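Local coordinates for protein histidine acid phosphatase (Bifidobacterium longum subsp. infantis, PDB 6RXD) that probably removes phosphate from inositol polyphosphates, phytate among them, and from 2,3-bisphosphoglycerate, as a histidine acid phytase of the MINPP1 subfamily, at residues 343-355 with 425-437. Residues are numbered along the deposited sequence; the frame is centred on the assembly and turned at random. Where two conformers were deposited one is given.
Sequences RMFAWALDAEDFY and DVYTYGNNEWRGE
Phe354 and Tyr427 form an offset stack, centroids 4.4 Å apart and planes at 14°. Phe354 also turns its ring edge to the face of Trp434, with CD1 3.6 Å from Trp434 CG. Trp347 directs its edge at the face of Tyr429, and its CB lies over that same face. Arg435 NE covers the opposite face, so Tyr429 is sandwiched. These five aromatic residues make one buried cluster that joins a loop to a helix.

Hydrogen bonds hold the Trp347, Tyr355 and Tyr429 side chains in place. With CG anti to the backbone N (chi1 166°), the Trp347 indole brings NE1 to Tyr427 O at 2.9 Å, in the plane of the indole. Tyr355 OH accepts from Tyr427 N at 2.9 Å, along a nearly straight bond (166°). Tyr429 OH donates to Asp350 OD2 at 2.6 Å, from above the carboxylate plane. Gly436 N reaches the same oxygen weakly, and a water donates to OD2 and accepts from Glu437 N. Asp350 thus ties the helix to the start of helix 436-439. Ser11 OG bonds its OD1.

The loop 425-435 lies along one side of helix 339-357, which also carries Glu352, a zinc ligand in another structure of this protein but without zinc here. The same helix also packs on helices 222-232, 235-245 and 301-317. Ile231 touches Trp347 and Ala351 from the helix and Val426 from the loop.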
ATOM      1  N   ARG A 343      14.929 -11.387   4.804  1.00 14.36           N
ATOM      2  CA  ARG A 343      13.832 -11.635   5.730  0.57 14.90           C
ATOM      3  C   ARG A 343      14.005 -10.805   7.007  1.00 13.68           C
ATOM      4  O   ARG A 343      13.041 -10.270   7.541  1.00 15.00           O
ATOM      5  CB  ARG A 343      13.752 -13.134   6.042  0.57 15.88           C
ATOM      6  CG  ARG A 343      12.692 -13.541   7.051  0.57 17.58           C
ATOM      7  CD  ARG A 343      12.820 -15.035   7.364  0.57 13.89           C
ATOM      8  NE  ARG A 343      11.853 -15.466   8.365  0.57 22.75           N
ATOM      9  CZ  ARG A 343      12.068 -15.409   9.673  0.57 21.48           C
ATOM     10  NH1 ARG A 343      11.132 -15.819  10.518  0.57 26.59           N
ATOM     11  NH2 ARG A 343      13.223 -14.943  10.135  0.57 21.30           N
ATOM     12  N   MET A 344      15.245 -10.693   7.488  1.00 13.81           N
ATOM     13  CA  MET A 344      15.532  -9.854   8.653  0.94 16.85           C
ATOM     14  C   MET A 344      15.226  -8.383   8.361  1.00 14.01           C
ATOM     15  O   MET A 344      14.661  -7.682   9.201  1.00 13.81           O
ATOM     16  CB  MET A 344      16.996  -9.982   9.094  1.00 17.19           C
ATOM     17  CG  MET A 344      17.376 -11.352   9.626  1.00 28.69           C
ATOM     18  SD  MET A 344      16.397 -11.816  11.061  0.63 26.00           S
ATOM     19  CE  MET A 344      16.741 -10.445  12.162  0.86 26.12           C
ATOM     20  N   PHE A 345      15.635  -7.901   7.188  1.00 12.08           N
ATOM     21  CA  PHE A 345      15.401  -6.503   6.821  1.00 12.35           C
ATOM     22  C   PHE A 345      13.916  -6.227   6.620  1.00 14.33           C
ATOM     23  O   PHE A 345      13.416  -5.160   6.986  1.00 12.69           O
ATOM     24  CB  PHE A 345      16.184  -6.149   5.552  1.00 12.61           C
ATOM     25  CG  PHE A 345      17.659  -6.438   5.656  1.00 16.38           C
ATOM     26  CD1 PHE A 345      18.334  -6.214   6.844  1.00 19.61           C
ATOM     27  CD2 PHE A 345      18.357  -6.974   4.581  1.00 17.55           C
ATOM     28  CE1 PHE A 345      19.694  -6.489   6.953  1.00 23.24           C
ATOM     29  CE2 PHE A 345      19.718  -7.264   4.687  1.00 18.85           C
ATOM     30  CZ  PHE A 345      20.383  -7.016   5.880  1.00 21.96           C
ATOM     31  N   ALA A 346      13.217  -7.197   6.035  1.00 11.48           N
ATOM     32  CA  ALA A 346      11.768  -7.104   5.894  1.00 11.46           C
ATOM     33  C   ALA A 346      11.090  -7.001   7.249  1.00 13.57           C
ATOM     34  O   ALA A 346      10.122  -6.264   7.403  1.00 13.43           O
ATOM     35  CB  ALA A 346      11.219  -8.308   5.122  1.00 14.97           C
ATOM     36  N   TRP A 347      11.575  -7.756   8.227  1.00 10.56           N
ATOM     37  CA  TRP A 347      10.987  -7.656   9.561  1.00 11.46           C
ATOM     38  C   TRP A 347      11.223  -6.278  10.137  1.00 14.00           C
ATOM     39  O   TRP A 347      10.320  -5.691  10.719  1.00 13.70           O
ATOM     40  CB  TRP A 347      11.564  -8.711  10.498  1.00 10.99           C
ATOM     41  CG  TRP A 347      11.247  -8.445  11.929  1.00 11.36           C
ATOM     42  CD1 TRP A 347      10.019  -8.543  12.541  1.00 12.77           C
ATOM     43  CD2 TRP A 347      12.174  -8.064  12.952  1.00 13.28           C
ATOM     44  NE1 TRP A 347      10.134  -8.223  13.878  1.00 13.22           N
ATOM     45  CE2 TRP A 347      11.446  -7.928  14.153  1.00 15.89           C
ATOM     46  CE3 TRP A 347      13.546  -7.800  12.963  1.00 18.73           C
ATOM     47  CZ2 TRP A 347      12.052  -7.562  15.360  1.00 17.88           C
ATOM     48  CZ3 TRP A 347      14.147  -7.426  14.165  1.00 22.69           C
ATOM     49  CH2 TRP A 347      13.400  -7.314  15.344  1.00 22.09           C
ATOM     50  N   ALA A 348      12.441  -5.765   9.988  1.00 12.26           N
ATOM     51  CA  ALA A 348      12.750  -4.428  10.486  1.00 14.53           C
ATOM     52  C   ALA A 348      11.794  -3.382   9.881  1.00 13.74           C
ATOM     53  O   ALA A 348      11.291  -2.512  10.597  1.00 17.49           O
ATOM     54  CB  ALA A 348      14.206  -4.075  10.193  1.00 13.86           C
ATOM     55  N   LEU A 349      11.529  -3.467   8.580  1.00 12.40           N
ATOM     56  CA  LEU A 349      10.597  -2.520   7.955  1.00 14.00           C
ATOM     57  C   LEU A 349       9.148  -2.762   8.387  1.00 14.26           C
ATOM     58  O   LEU A 349       8.407  -1.811   8.696  1.00 13.09           O
ATOM     59  CB  LEU A 349      10.691  -2.563   6.431  1.00 15.03           C
ATOM     60  CG  LEU A 349      11.998  -2.030   5.843  1.00 20.16           C
ATOM     61  CD1 LEU A 349      11.859  -1.851   4.329  1.00 18.82           C
ATOM     62  CD2 LEU A 349      12.368  -0.719   6.511  1.00 23.22           C
ATOM     63  N   ASP A 350       8.744  -4.028   8.398  1.00  9.86           N
ATOM     64  CA  ASP A 350       7.375  -4.370   8.747  1.00  9.69           C
ATOM     65  C   ASP A 350       7.081  -3.946  10.172  1.00 12.67           C
ATOM     66  O   ASP A 350       5.988  -3.501  10.462  1.00 13.67           O
ATOM     67  CB  ASP A 350       7.135  -5.873   8.628  1.00 10.67           C
ATOM     68  CG  ASP A 350       6.811  -6.319   7.211  1.00 11.18           C
ATOM     69  OD1 ASP A 350       6.601  -5.458   6.326  1.00 13.23           O
ATOM     70  OD2 ASP A 350       6.740  -7.551   6.994  1.00 12.38           O
ATOM     71  N   ALA A 351       8.053  -4.106  11.068  1.00 10.17           N
ATOM     72  CA  ALA A 351       7.825  -3.744  12.467  1.00 12.15           C
ATOM     73  C   ALA A 351       7.434  -2.279  12.655  1.00 13.47           C
ATOM     74  O   ALA A 351       6.567  -1.946  13.474  1.00 12.35           O
ATOM     75  CB  ALA A 351       9.052  -4.070  13.302  1.00 12.41           C
ATOM     76  N   GLU A 352       8.076  -1.393  11.915  1.00 12.00           N
ATOM     77  CA  GLU A 352       7.771   0.027  12.032  0.55 14.80           C
ATOM     78  C   GLU A 352       6.346   0.306  11.572  1.00 14.20           C
ATOM     79  O   GLU A 352       5.605   1.043  12.222  1.00 15.38           O
ATOM     80  CB  GLU A 352       8.751   0.853  11.200  0.55 19.78           C
ATOM     81  CG  GLU A 352       8.783   2.313  11.568  0.55 23.90           C
ATOM     82  CD  GLU A 352      10.179   2.779  11.916  0.55 40.65           C
ATOM     83  OE1 GLU A 352      10.520   2.804  13.120  0.55 47.48           O
ATOM     84  OE2 GLU A 352      10.938   3.111  10.984  0.55 42.89           O
ATOM     85  N   ASP A 353       5.967  -0.287  10.448  1.00 11.57           N
ATOM     86  CA  ASP A 353       4.605  -0.102   9.939  1.00 10.66           C
ATOM     87  C   ASP A 353       3.586  -0.726  10.887  1.00  9.65           C
ATOM     88  O   ASP A 353       2.543  -0.138  11.169  1.00 12.38           O
ATOM     89  CB  ASP A 353       4.462  -0.718   8.551  1.00 11.26           C
ATOM     90  CG  ASP A 353       5.168   0.083   7.476  1.00 21.95           C
ATOM     91  OD1 ASP A 353       5.324   1.316   7.632  1.00 23.29           O
ATOM     92  OD2 ASP A 353       5.561  -0.534   6.468  1.00 20.34           O
ATOM     93  N   PHE A 354       3.893  -1.928  11.368  1.00  9.72           N
ATOM     94  CA  PHE A 354       3.000  -2.637  12.269  1.00 10.94           C
ATOM     95  C   PHE A 354       2.677  -1.807  13.507  1.00 11.28           C
ATOM     96  O   PHE A 354       1.512  -1.695  13.900  1.00 11.72           O
ATOM     97  CB  PHE A 354       3.610  -3.990  12.685  1.00 12.83           C
ATOM     98  CG  PHE A 354       2.807  -4.708  13.720  1.00  9.73           C
ATOM     99  CD1 PHE A 354       1.767  -5.551  13.346  1.00 11.07           C
ATOM    100  CD2 PHE A 354       3.073  -4.515  15.074  1.00  9.09           C
ATOM    101  CE1 PHE A 354       0.998  -6.194  14.301  1.00 10.63           C
ATOM    102  CE2 PHE A 354       2.307  -5.161  16.045  1.00 12.92           C
ATOM    103  CZ  PHE A 354       1.269  -5.997  15.656  1.00 12.43           C
ATOM    104  N   TYR A 355       3.711  -1.246  14.130  1.00 10.71           N
ATOM    105  CA  TYR A 355       3.531  -0.497  15.374  1.00  9.87           C
ATOM    106  C   TYR A 355       2.890   0.875  15.205  1.00  9.77           C
ATOM    107  O   TYR A 355       2.177   1.337  16.100  1.00 13.86           O
ATOM    108  CB  TYR A 355       4.870  -0.347  16.118  1.00 13.81           C
ATOM    109  CG  TYR A 355       5.202  -1.527  17.010  1.00 11.01           C
ATOM    110  CD1 TYR A 355       4.422  -1.814  18.126  1.00 13.05           C
ATOM    111  CD2 TYR A 355       6.291  -2.344  16.738  1.00 12.03           C
ATOM    112  CE1 TYR A 355       4.724  -2.893  18.945  1.00 14.87           C
ATOM    113  CE2 TYR A 355       6.600  -3.416  17.548  1.00 11.63           C
ATOM    114  CZ  TYR A 355       5.808  -3.691  18.643  1.00 11.24           C
ATOM    115  OH  TYR A 355       6.117  -4.749  19.455  1.00 12.81           O
ATOM    116  N   ASP A 425       9.094  -7.629  24.780  1.00 17.80           N
ATOM    117  CA  ASP A 425       8.413  -8.757  24.138  1.00 19.69           C
ATOM    118  C   ASP A 425       7.678  -8.208  22.915  1.00 16.02           C
ATOM    119  O   ASP A 425       6.463  -7.986  22.951  1.00 17.98           O
ATOM    120  CB  ASP A 425       7.427  -9.396  25.135  1.00 22.34           C
ATOM    121  CG  ASP A 425       6.733 -10.640  24.590  1.00 27.69           C
ATOM    122  OD1 ASP A 425       7.116 -11.145  23.515  1.00 27.29           O
ATOM    123  OD2 ASP A 425       5.796 -11.118  25.266  1.00 25.86           O
ATOM    124  N   VAL A 426       8.429  -7.967  21.841  1.00 13.88           N
ATOM    125  CA  VAL A 426       7.923  -7.207  20.698  1.00 11.35           C
ATOM    126  C   VAL A 426       7.430  -8.080  19.550  1.00 13.20           C
ATOM    127  O   VAL A 426       7.629  -9.293  19.548  1.00 16.73           O
ATOM    128  CB  VAL A 426       9.029  -6.269  20.133  1.00 12.36           C
ATOM    129  CG1 VAL A 426       9.500  -5.281  21.208  1.00 17.85           C
ATOM    130  CG2 VAL A 426      10.219  -7.089  19.602  1.00 15.53           C
ATOM    131  N   TYR A 427       6.785  -7.421  18.584  1.00 11.32           N
ATOM    132  CA  TYR A 427       6.359  -8.014  17.322  1.00 12.44           C
ATOM    133  C   TYR A 427       7.514  -8.704  16.605  1.00 11.62           C
ATOM    134  O   TYR A 427       8.557  -8.091  16.357  1.00 12.61           O
ATOM    135  CB  TYR A 427       5.809  -6.896  16.429  1.00 15.20           C
ATOM    136  CG  TYR A 427       5.733  -7.246  14.957  1.00 11.36           C
ATOM    137  CD1 TYR A 427       4.650  -7.952  14.447  1.00 12.09           C
ATOM    138  CD2 TYR A 427       6.722  -6.836  14.079  1.00 12.37           C
ATOM    139  CE1 TYR A 427       4.572  -8.276  13.089  1.00 11.40           C
ATOM    140  CE2 TYR A 427       6.664  -7.157  12.731  1.00 13.03           C
ATOM    141  CZ  TYR A 427       5.586  -7.874  12.240  1.00 10.35           C
ATOM    142  OH  TYR A 427       5.543  -8.171  10.885  1.00 12.72           O
ATOM    143  N   THR A 428       7.330  -9.983  16.277  1.00 10.71           N
ATOM    144  CA  THR A 428       8.309 -10.716  15.493  1.00 13.13           C
ATOM    145  C   THR A 428       7.574 -11.580  14.498  1.00 13.04           C
ATOM    146  O   THR A 428       6.373 -11.799  14.621  1.00 12.10           O
ATOM    147  CB  THR A 428       9.193 -11.645  16.354  1.00 13.34           C
ATOM    148  OG1 THR A 428       8.398 -12.717  16.876  1.00 15.99           O
ATOM    149  CG2 THR A 428       9.859 -10.896  17.503  1.00 14.43           C
ATOM    150  N   TYR A 429       8.306 -12.078  13.511  1.00 10.93           N
ATOM    151  CA  TYR A 429       7.724 -12.987  12.546  1.00 10.77           C
ATOM    152  C   TYR A 429       7.298 -14.307  13.187  1.00 11.80           C
ATOM    153  O   TYR A 429       6.398 -14.986  12.678  1.00 17.29           O
ATOM    154  CB  TYR A 429       8.707 -13.221  11.401  1.00 12.25           C
ATOM    155  CG  TYR A 429       8.714 -12.130  10.347  1.00 11.49           C
ATOM    156  CD1 TYR A 429       9.558 -12.217   9.247  1.00 12.30           C
ATOM    157  CD2 TYR A 429       7.880 -11.015  10.444  1.00 11.24           C
ATOM    158  CE1 TYR A 429       9.575 -11.238   8.270  1.00 14.09           C
ATOM    159  CE2 TYR A 429       7.886 -10.016   9.456  1.00 10.40           C
ATOM    160  CZ  TYR A 429       8.739 -10.153   8.369  1.00 13.61           C
ATOM    161  OH  TYR A 429       8.759  -9.206   7.375  1.00 14.66           O
ATOM    162  N   GLY A 430       7.925 -14.666  14.305  1.00 12.71           N
ATOM    163  CA  GLY A 430       7.553 -15.875  15.020  1.00 12.07           C
ATOM    164  C   GLY A 430       6.299 -15.751  15.871  1.00 13.46           C
ATOM    165  O   GLY A 430       5.650 -16.765  16.153  1.00 11.36           O
ATOM    166  N   ASN A 431       5.943 -14.530  16.282  1.00 11.53           N
ATOM    167  CA  ASN A 431       4.779 -14.357  17.164  1.00 12.67           C
ATOM    168  C   ASN A 431       3.607 -13.563  16.585  1.00 11.85           C
ATOM    169  O   ASN A 431       2.688 -13.185  17.306  1.00 12.63           O
ATOM    170  CB  ASN A 431       5.181 -13.797  18.538  1.00 11.37           C
ATOM    171  CG  ASN A 431       5.567 -12.318  18.500  1.00 14.98           C
ATOM    172  OD1 ASN A 431       5.287 -11.612  17.533  1.00 13.00           O
ATOM    173  ND2 ASN A 431       6.205 -11.848  19.567  1.00 16.13           N
ATOM    174  N   ASN A 432       3.636 -13.307  15.285  1.00 11.26           N
ATOM    175  CA  ASN A 432       2.597 -12.486  14.682  1.00  9.83           C
ATOM    176  C   ASN A 432       2.440 -12.786  13.198  1.00 10.61           C
ATOM    177  O   ASN A 432       3.423 -12.943  12.475  1.00 13.25           O
ATOM    178  CB  ASN A 432       2.926 -11.004  14.890  1.00  9.56           C
ATOM    179  CG  ASN A 432       1.702 -10.114  14.805  1.00 13.83           C
ATOM    180  OD1 ASN A 432       1.064 -10.025  13.766  1.00 12.09           O
ATOM    181  ND2 ASN A 432       1.381  -9.427  15.908  1.00 10.87           N
ATOM    182  N   GLU A 433       1.196 -12.830  12.745  1.00 12.71           N
ATOM    183  CA  GLU A 433       0.896 -13.153  11.356  1.00 12.24           C
ATOM    184  C   GLU A 433       1.039 -11.957  10.404  1.00 11.49           C
ATOM    185  O   GLU A 433       1.016 -12.141   9.183  1.00 10.88           O
ATOM    186  CB  GLU A 433      -0.539 -13.675  11.252  1.00 14.99           C
ATOM    187  CG  GLU A 433      -1.544 -12.618  11.704  1.00 15.96           C
ATOM    188  CD  GLU A 433      -2.981 -13.037  11.548  1.00 19.97           C
ATOM    189  OE1 GLU A 433      -3.249 -14.254  11.388  1.00 19.84           O
ATOM    190  OE2 GLU A 433      -3.851 -12.141  11.604  1.00 16.35           O
ATOM    191  N   TRP A 434       1.182 -10.745  10.940  1.00 10.49           N
ATOM    192  CA  TRP A 434       1.227  -9.546  10.092  1.00 11.12           C
ATOM    193  C   TRP A 434       2.462  -9.507   9.195  1.00  9.24           C
ATOM    194  O   TRP A 434       3.598  -9.643   9.661  1.00 10.80           O
ATOM    195  CB  TRP A 434       1.217  -8.290  10.956  1.00  9.08           C
ATOM    196  CG  TRP A 434       0.779  -7.013  10.256  1.00 10.13           C
ATOM    197  CD1 TRP A 434      -0.475  -6.469  10.271  1.00 13.41           C
ATOM    198  CD2 TRP A 434       1.603  -6.096   9.503  1.00 11.76           C
ATOM    199  NE1 TRP A 434      -0.488  -5.284   9.568  1.00 13.56           N
ATOM    200  CE2 TRP A 434       0.771  -5.033   9.085  1.00  9.70           C
ATOM    201  CE3 TRP A 434       2.953  -6.077   9.133  1.00 13.15           C
ATOM    202  CZ2 TRP A 434       1.244  -3.962   8.317  1.00 10.70           C
ATOM    203  CZ3 TRP A 434       3.427  -5.005   8.370  1.00 13.39           C
ATOM    204  CH2 TRP A 434       2.570  -3.966   7.964  1.00 10.93           C
ATOM    205  N   ARG A 435       2.235  -9.311   7.901  1.00 10.00           N
ATOM    206  CA  ARG A 435       3.336  -9.107   6.949  1.00  8.53           C
ATOM    207  C   ARG A 435       2.933  -8.026   5.974  1.00 11.75           C
ATOM    208  O   ARG A 435       1.807  -8.036   5.463  1.00 12.38           O
ATOM    209  CB  ARG A 435       3.618 -10.380   6.130  1.00 10.09           C
ATOM    210  CG  ARG A 435       4.033 -11.604   6.923  1.00 10.44           C
ATOM    211  CD  ARG A 435       5.441 -11.477   7.466  1.00 11.03           C
ATOM    212  NE  ARG A 435       5.802 -12.741   8.092  1.00 12.59           N
ATOM    213  CZ  ARG A 435       5.426 -13.101   9.316  1.00 13.73           C
ATOM    214  NH1 ARG A 435       5.770 -14.288   9.791  1.00 15.31           N
ATOM    215  NH2 ARG A 435       4.700 -12.279  10.054  1.00 10.86           N
ATOM    216  N   GLY A 436       3.841  -7.098   5.689  1.00 10.08           N
ATOM    217  CA  GLY A 436       3.548  -6.076   4.697  1.00 13.48           C
ATOM    218  C   GLY A 436       3.178  -6.662   3.351  1.00 12.24           C
ATOM    219  O   GLY A 436       2.285  -6.149   2.655  1.00 10.95           O
ATOM    220  N   GLU A 437       3.845  -7.752   2.991  1.00 11.02           N
ATOM    221  CA  GLU A 437       3.694  -8.327   1.655  1.00 10.64           C
ATOM    222  C   GLU A 437       2.277  -8.831   1.412  1.00 14.45           C
ATOM    223  O   GLU A 437       1.830  -8.892   0.270  1.00 11.96           O
ATOM    224  CB  GLU A 437       4.703  -9.467   1.434  1.00 11.56           C
ATOM    225  CG  GLU A 437       4.395 -10.691   2.313  1.00 10.57           C
ATOM    226  CD  GLU A 437       5.389 -11.812   2.207  1.00 17.91           C
ATOM    227  OE1 GLU A 437       6.501 -11.603   1.671  1.00 16.09           O
ATOM    228  OE2 GLU A 437       5.049 -12.927   2.667  1.00 23.55           O
TER
HETATM  229  O   HOH W   1       6.140  -8.689   4.548  1.00 11.03           O